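Local structure of DUF4276 family protein (Pyrococcus horikoshii, 2P62) at residues K18-A30 against L51-I63. The protein is of unknown function, but belongs to a family of the Toprim-like clan, whose better-known members include nucleic-acid-processing enzymes. Sequence-based numbering, arbitrary orientation.
Sequences KVLLEKLYGFREA and LVLEKDNIALVII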
loop_
_atom_site.group_PDB
_atom_site.type_symbol
_atom_site.label_atom_id
_atom_site.label_comp_id
_atom_site.label_asym_id
_atom_site.label_seq_id
_atom_site.Cartn_x
_atom_site.Cartn_y
_atom_site.Cartn_z
ATOM N N LYS A 18 -0.889 5.942 -14.337
ATOM C CA LYS A 18 0.134 5.057 -14.879
ATOM C C LYS A 18 -0.465 3.907 -15.698
ATOM O O LYS A 18 0.017 3.598 -16.789
ATOM C CB LYS A 18 1.005 4.517 -13.729
ATOM C CG LYS A 18 2.277 3.784 -14.155
ATOM C CD LYS A 18 2.126 2.272 -14.073
ATOM C CE LYS A 18 2.233 1.781 -12.646
ATOM N NZ LYS A 18 3.566 2.090 -12.112
ATOM N N VAL A 19 -1.523 3.278 -15.205
ATOM C CA VAL A 19 -2.087 2.176 -15.976
ATOM C C VAL A 19 -2.707 2.681 -17.287
ATOM O O VAL A 19 -2.599 2.026 -18.322
ATOM C CB VAL A 19 -3.118 1.342 -15.145
ATOM C CG1 VAL A 19 -4.310 2.202 -14.726
ATOM C CG2 VAL A 19 -3.568 0.131 -15.954
ATOM N N LEU A 20 -3.335 3.849 -17.262
ATOM C CA LEU A 20 -3.911 4.377 -18.490
ATOM C C LEU A 20 -2.814 4.789 -19.468
ATOM O O LEU A 20 -2.878 4.462 -20.650
ATOM C CB LEU A 20 -4.788 5.588 -18.201
ATOM C CG LEU A 20 -6.057 5.345 -17.384
ATOM C CD1 LEU A 20 -6.568 6.689 -16.914
ATOM C CD2 LEU A 20 -7.111 4.591 -18.203
ATOM N N LEU A 21 -1.810 5.509 -18.975
ATOM C CA LEU A 21 -0.716 5.982 -19.821
ATOM C C LEU A 21 0.126 4.854 -20.419
ATOM O O LEU A 21 0.650 4.992 -21.519
ATOM C CB LEU A 21 0.180 6.946 -19.034
ATOM C CG LEU A 21 -0.432 8.286 -18.606
ATOM C CD1 LEU A 21 0.569 9.082 -17.779
ATOM C CD2 LEU A 21 -0.847 9.070 -19.848
ATOM N N GLU A 22 0.252 3.744 -19.694
ATOM C CA GLU A 22 1.019 2.596 -20.171
ATOM C C GLU A 22 0.167 1.667 -21.034
ATOM O O GLU A 22 0.413 1.506 -22.231
ATOM C CB GLU A 22 1.592 1.791 -18.990
ATOM C CG GLU A 22 2.737 2.491 -18.247
ATOM C CD GLU A 22 3.370 1.658 -17.122
ATOM O OE1 GLU A 22 4.378 2.121 -16.550
ATOM O OE2 GLU A 22 2.878 0.556 -16.802
ATOM N N LYS A 23 -0.855 1.084 -20.417
ATOM C CA LYS A 23 -1.724 0.127 -21.084
ATOM C C LYS A 23 -2.668 0.668 -22.144
ATOM O O LYS A 23 -3.154 -0.085 -22.986
ATOM C CB LYS A 23 -2.511 -0.654 -20.029
ATOM C CG LYS A 23 -1.622 -1.403 -19.030
ATOM C CD LYS A 23 -0.709 -2.424 -19.722
ATOM C CE LYS A 23 0.140 -3.227 -18.722
ATOM N NZ LYS A 23 1.154 -2.395 -18.022
ATOM N N LEU A 24 -2.922 1.968 -22.118
ATOM C CA LEU A 24 -3.819 2.556 -23.101
ATOM C C LEU A 24 -3.090 3.421 -24.134
ATOM O O LEU A 24 -3.474 3.441 -25.300
ATOM C CB LEU A 24 -4.883 3.382 -22.391
ATOM C CG LEU A 24 -6.111 3.730 -23.226
ATOM C CD1 LEU A 24 -6.904 2.460 -23.548
ATOM C CD2 LEU A 24 -6.970 4.700 -22.452
ATOM N N TYR A 25 -2.040 4.133 -23.726
ATOM C CA TYR A 25 -1.320 4.981 -24.678
ATOM C C TYR A 25 0.074 4.528 -25.086
ATOM O O TYR A 25 0.787 5.278 -25.733
ATOM C CB TYR A 25 -1.263 6.439 -24.186
ATOM C CG TYR A 25 -2.623 7.075 -24.070
ATOM C CD1 TYR A 25 -3.318 7.045 -22.872
ATOM C CD2 TYR A 25 -3.250 7.637 -25.181
ATOM C CE1 TYR A 25 -4.605 7.550 -22.774
ATOM C CE2 TYR A 25 -4.548 8.149 -25.097
ATOM C CZ TYR A 25 -5.217 8.098 -23.887
ATOM O OH TYR A 25 -6.502 8.577 -23.774
ATOM N N GLY A 26 0.467 3.317 -24.703
ATOM C CA GLY A 26 1.768 2.811 -25.096
ATOM C C GLY A 26 2.987 3.366 -24.388
ATOM O O GLY A 26 4.112 3.104 -24.800
ATOM N N PHE A 27 2.796 4.132 -23.328
ATOM C CA PHE A 27 3.948 4.662 -22.626
ATOM C C PHE A 27 4.651 3.559 -21.832
ATOM O O PHE A 27 4.007 2.639 -21.324
ATOM C CB PHE A 27 3.511 5.804 -21.706
ATOM C CG PHE A 27 3.570 7.153 -22.355
ATOM C CD1 PHE A 27 4.671 7.978 -22.155
ATOM C CD2 PHE A 27 2.549 7.590 -23.187
ATOM C CE1 PHE A 27 4.758 9.224 -22.773
ATOM C CE2 PHE A 27 2.626 8.836 -23.814
ATOM C CZ PHE A 27 3.734 9.655 -23.605
ATOM N N ARG A 28 5.976 3.647 -21.742
ATOM C CA ARG A 28 6.767 2.661 -21.007
ATOM C C ARG A 28 7.596 3.316 -19.898
ATOM O O ARG A 28 8.032 4.458 -20.029
ATOM C CB ARG A 28 7.691 1.915 -21.972
ATOM C CG ARG A 28 8.338 0.675 -21.372
ATOM C CD ARG A 28 7.281 -0.274 -20.790
ATOM N NE ARG A 28 7.129 -0.157 -19.336
ATOM C CZ ARG A 28 6.004 -0.435 -18.682
ATOM N NH1 ARG A 28 4.927 -0.836 -19.351
ATOM N NH2 ARG A 28 5.961 -0.333 -17.358
ATOM N N GLU A 29 7.813 2.596 -18.803
ATOM C CA GLU A 29 8.597 3.138 -17.694
ATOM C C GLU A 29 10.085 3.226 -18.035
ATOM O O GLU A 29 10.650 2.301 -18.615
ATOM C CB GLU A 29 8.402 2.282 -16.438
ATOM C CG GLU A 29 9.145 2.804 -15.210
ATOM C CD GLU A 29 8.619 2.210 -13.917
ATOM O OE1 GLU A 29 9.187 2.515 -12.845
ATOM O OE2 GLU A 29 7.630 1.445 -13.975
ATOM N N ALA A 30 10.710 4.344 -17.672
ATOM C CA ALA A 30 12.132 4.576 -17.931
ATOM C C ALA A 30 12.982 3.362 -17.582
ATOM O O ALA A 30 12.690 2.644 -16.626
ATOM C CB ALA A 30 12.613 5.782 -17.147
ATOM N N LEU A 51 8.139 8.645 -10.908
ATOM C CA LEU A 51 7.870 7.680 -11.954
ATOM C C LEU A 51 8.080 8.365 -13.305
ATOM O O LEU A 51 7.538 9.445 -13.559
ATOM C CB LEU A 51 6.439 7.175 -11.821
ATOM C CG LEU A 51 5.913 6.237 -12.897
ATOM C CD1 LEU A 51 6.676 4.914 -12.899
ATOM C CD2 LEU A 51 4.429 6.020 -12.634
ATOM N N VAL A 52 8.889 7.741 -14.157
ATOM C CA VAL A 52 9.173 8.282 -15.481
ATOM C C VAL A 52 8.640 7.361 -16.571
ATOM O O VAL A 52 9.103 6.234 -16.729
ATOM C CB VAL A 52 10.686 8.474 -15.705
ATOM C CG1 VAL A 52 10.934 9.086 -17.084
ATOM C CG2 VAL A 52 11.264 9.368 -14.635
ATOM N N LEU A 53 7.656 7.853 -17.315
ATOM C CA LEU A 53 7.055 7.095 -18.397
ATOM C C LEU A 53 7.476 7.756 -19.702
ATOM O O LEU A 53 7.457 8.984 -19.812
ATOM C CB LEU A 53 5.529 7.106 -18.273
ATOM C CG LEU A 53 4.926 6.623 -16.954
ATOM C CD1 LEU A 53 3.406 6.540 -17.100
ATOM C CD2 LEU A 53 5.497 5.250 -16.575
ATOM N N GLU A 54 7.857 6.947 -20.689
ATOM C CA GLU A 54 8.293 7.485 -21.974
ATOM C C GLU A 54 7.695 6.803 -23.197
ATOM O O GLU A 54 7.332 5.628 -23.152
ATOM C CB GLU A 54 9.818 7.419 -22.074
ATOM C CG GLU A 54 10.534 8.236 -21.023
ATOM C CD GLU A 54 12.043 8.126 -21.125
ATOM O OE1 GLU A 54 12.741 8.820 -20.360
ATOM O OE2 GLU A 54 12.525 7.345 -21.969
ATOM N N LYS A 55 7.609 7.564 -24.287
ATOM C CA LYS A 55 7.093 7.095 -25.569
ATOM C C LYS A 55 7.468 8.116 -26.638
ATOM O O LYS A 55 7.236 9.315 -26.474
ATOM C CB LYS A 55 5.579 6.938 -25.522
ATOM C CG LYS A 55 4.958 6.441 -26.815
ATOM C CD LYS A 55 3.448 6.406 -26.671
ATOM C CE LYS A 55 2.758 6.105 -27.985
ATOM N NZ LYS A 55 3.266 4.849 -28.570
ATOM N N ASP A 56 8.050 7.631 -27.730
ATOM C CA ASP A 56 8.480 8.490 -28.825
ATOM C C ASP A 56 9.395 9.572 -28.245
ATOM O O ASP A 56 10.420 9.247 -27.649
ATOM C CB ASP A 56 7.272 9.125 -29.536
ATOM C CG ASP A 56 6.355 8.090 -30.190
ATOM O OD1 ASP A 56 6.852 7.266 -30.989
ATOM O OD2 ASP A 56 5.130 8.103 -29.906
ATOM N N ASN A 57 9.035 10.845 -28.403
ATOM C CA ASN A 57 9.870 11.922 -27.878
ATOM C C ASN A 57 9.275 12.646 -26.664
ATOM O O ASN A 57 9.658 13.778 -26.348
ATOM C CB ASN A 57 10.198 12.938 -28.987
ATOM C CG ASN A 57 9.027 13.850 -29.338
ATOM O OD1 ASN A 57 9.163 14.758 -30.170
ATOM N ND2 ASN A 57 7.883 13.623 -28.711
ATOM N N ILE A 58 8.342 11.987 -25.982
ATOM C CA ILE A 58 7.715 12.567 -24.799
ATOM C C ILE A 58 8.025 11.802 -23.518
ATOM O O ILE A 58 7.835 10.588 -23.444
ATOM C CB ILE A 58 6.185 12.608 -24.919
ATOM C CG1 ILE A 58 5.760 13.565 -26.042
ATOM C CG2 ILE A 58 5.581 13.021 -23.569
ATOM C CD1 ILE A 58 4.253 13.660 -26.217
ATOM N N ALA A 59 8.483 12.531 -22.506
ATOM C CA ALA A 59 8.773 11.950 -21.201
ATOM C C ALA A 59 7.792 12.540 -20.188
ATOM O O ALA A 59 7.658 13.755 -20.082
ATOM C CB ALA A 59 10.205 12.270 -20.781
ATOM N N LEU A 60 7.089 11.675 -19.463
ATOM C CA LEU A 60 6.153 12.124 -18.444
ATOM C C LEU A 60 6.745 11.810 -17.079
ATOM O O LEU A 60 6.991 10.650 -16.748
ATOM C CB LEU A 60 4.807 11.416 -18.588
ATOM C CG LEU A 60 4.087 11.670 -19.912
ATOM C CD1 LEU A 60 2.882 10.767 -20.011
ATOM C CD2 LEU A 60 3.698 13.134 -20.023
ATOM N N VAL A 61 6.991 12.856 -16.300
ATOM C CA VAL A 61 7.540 12.708 -14.966
ATOM C C VAL A 61 6.384 12.881 -13.993
ATOM O O VAL A 61 5.828 13.965 -13.868
ATOM C CB VAL A 61 8.621 13.774 -14.698
ATOM C CG1 VAL A 61 9.183 13.604 -13.292
ATOM C CG2 VAL A 61 9.744 13.643 -15.734
ATOM N N ILE A 62 6.020 11.800 -13.316
ATOM C CA ILE A 62 4.913 11.815 -12.367
ATOM C C ILE A 62 5.428 11.771 -10.933
ATOM O O ILE A 62 6.239 10.910 -10.587
ATOM C CB ILE A 62 4.004 10.593 -12.588
ATOM C CG1 ILE A 62 3.641 10.493 -14.068
ATOM C CG2 ILE A 62 2.754 10.688 -11.724
ATOM C CD1 ILE A 62 2.869 9.268 -14.395
ATOM N N ILE A 63 4.954 12.695 -10.101
ATOM C CA ILE A 63 5.357 12.736 -8.697
ATOM C C ILE A 63 4.127 12.802 -7.807
ATOM O O ILE A 63 3.095 13.336 -8.209
ATOM C CB ILE A 63 6.237 13.975 -8.368
ATOM C CG1 ILE A 63 5.465 15.261 -8.650
ATOM C CG2 ILE A 63 7.502 13.958 -9.190
ATOM C CD1 ILE A 63 6.237 16.514 -8.304
#
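The short strand 28-29 pairs antiparallel with 51-55, the outer arm of the beta hairpin 51-63, and helix 11-23 packs over the same hairpin. Arg-28 and Glu-54 form the hydrogen-bonded pair: Arg-28 N to Glu-54 O is 2.8 Å and nearly straight at 173°, and Glu-54 N returns a bond to Arg-28 O. Ala-30 N adds a third bond, to Val-52 O at 2.7 Å.

The Phe-27 ring lies against one face of the hairpin, held between side chains from both strands. Lys-55 CB sits over the centre of one ring face, 3.5 Å from the centroid of the Phe-27 ring. Leu-60 CD1 covers the opposite face, offset toward the rim. Ile-58 CG2 meets the ring edge at Phe-27 CZ, 3.8 Å away. A serine in place of Phe-27 would probably leave a gap between Lys-55 CB and Leu-60 CD1.

The helix adds Leu-21, whose CD1 lies 3.6 Å from Leu-60 CD1. Leu-53 has CG beside its backbone N (chi1 -55°), a rotation that carries its CD1 to Leu-21 CB at 3.8 Å. Lys-18 lays its aliphatic CG against Leu-51 CD2.

Strand 28-29 is an outermost strand of the mixed sheet within this chain. Next to it come 51-55 and 58-63, and 58-63 then runs parallel to strand 2-7, while helix 204-218 packs against helix 11-23.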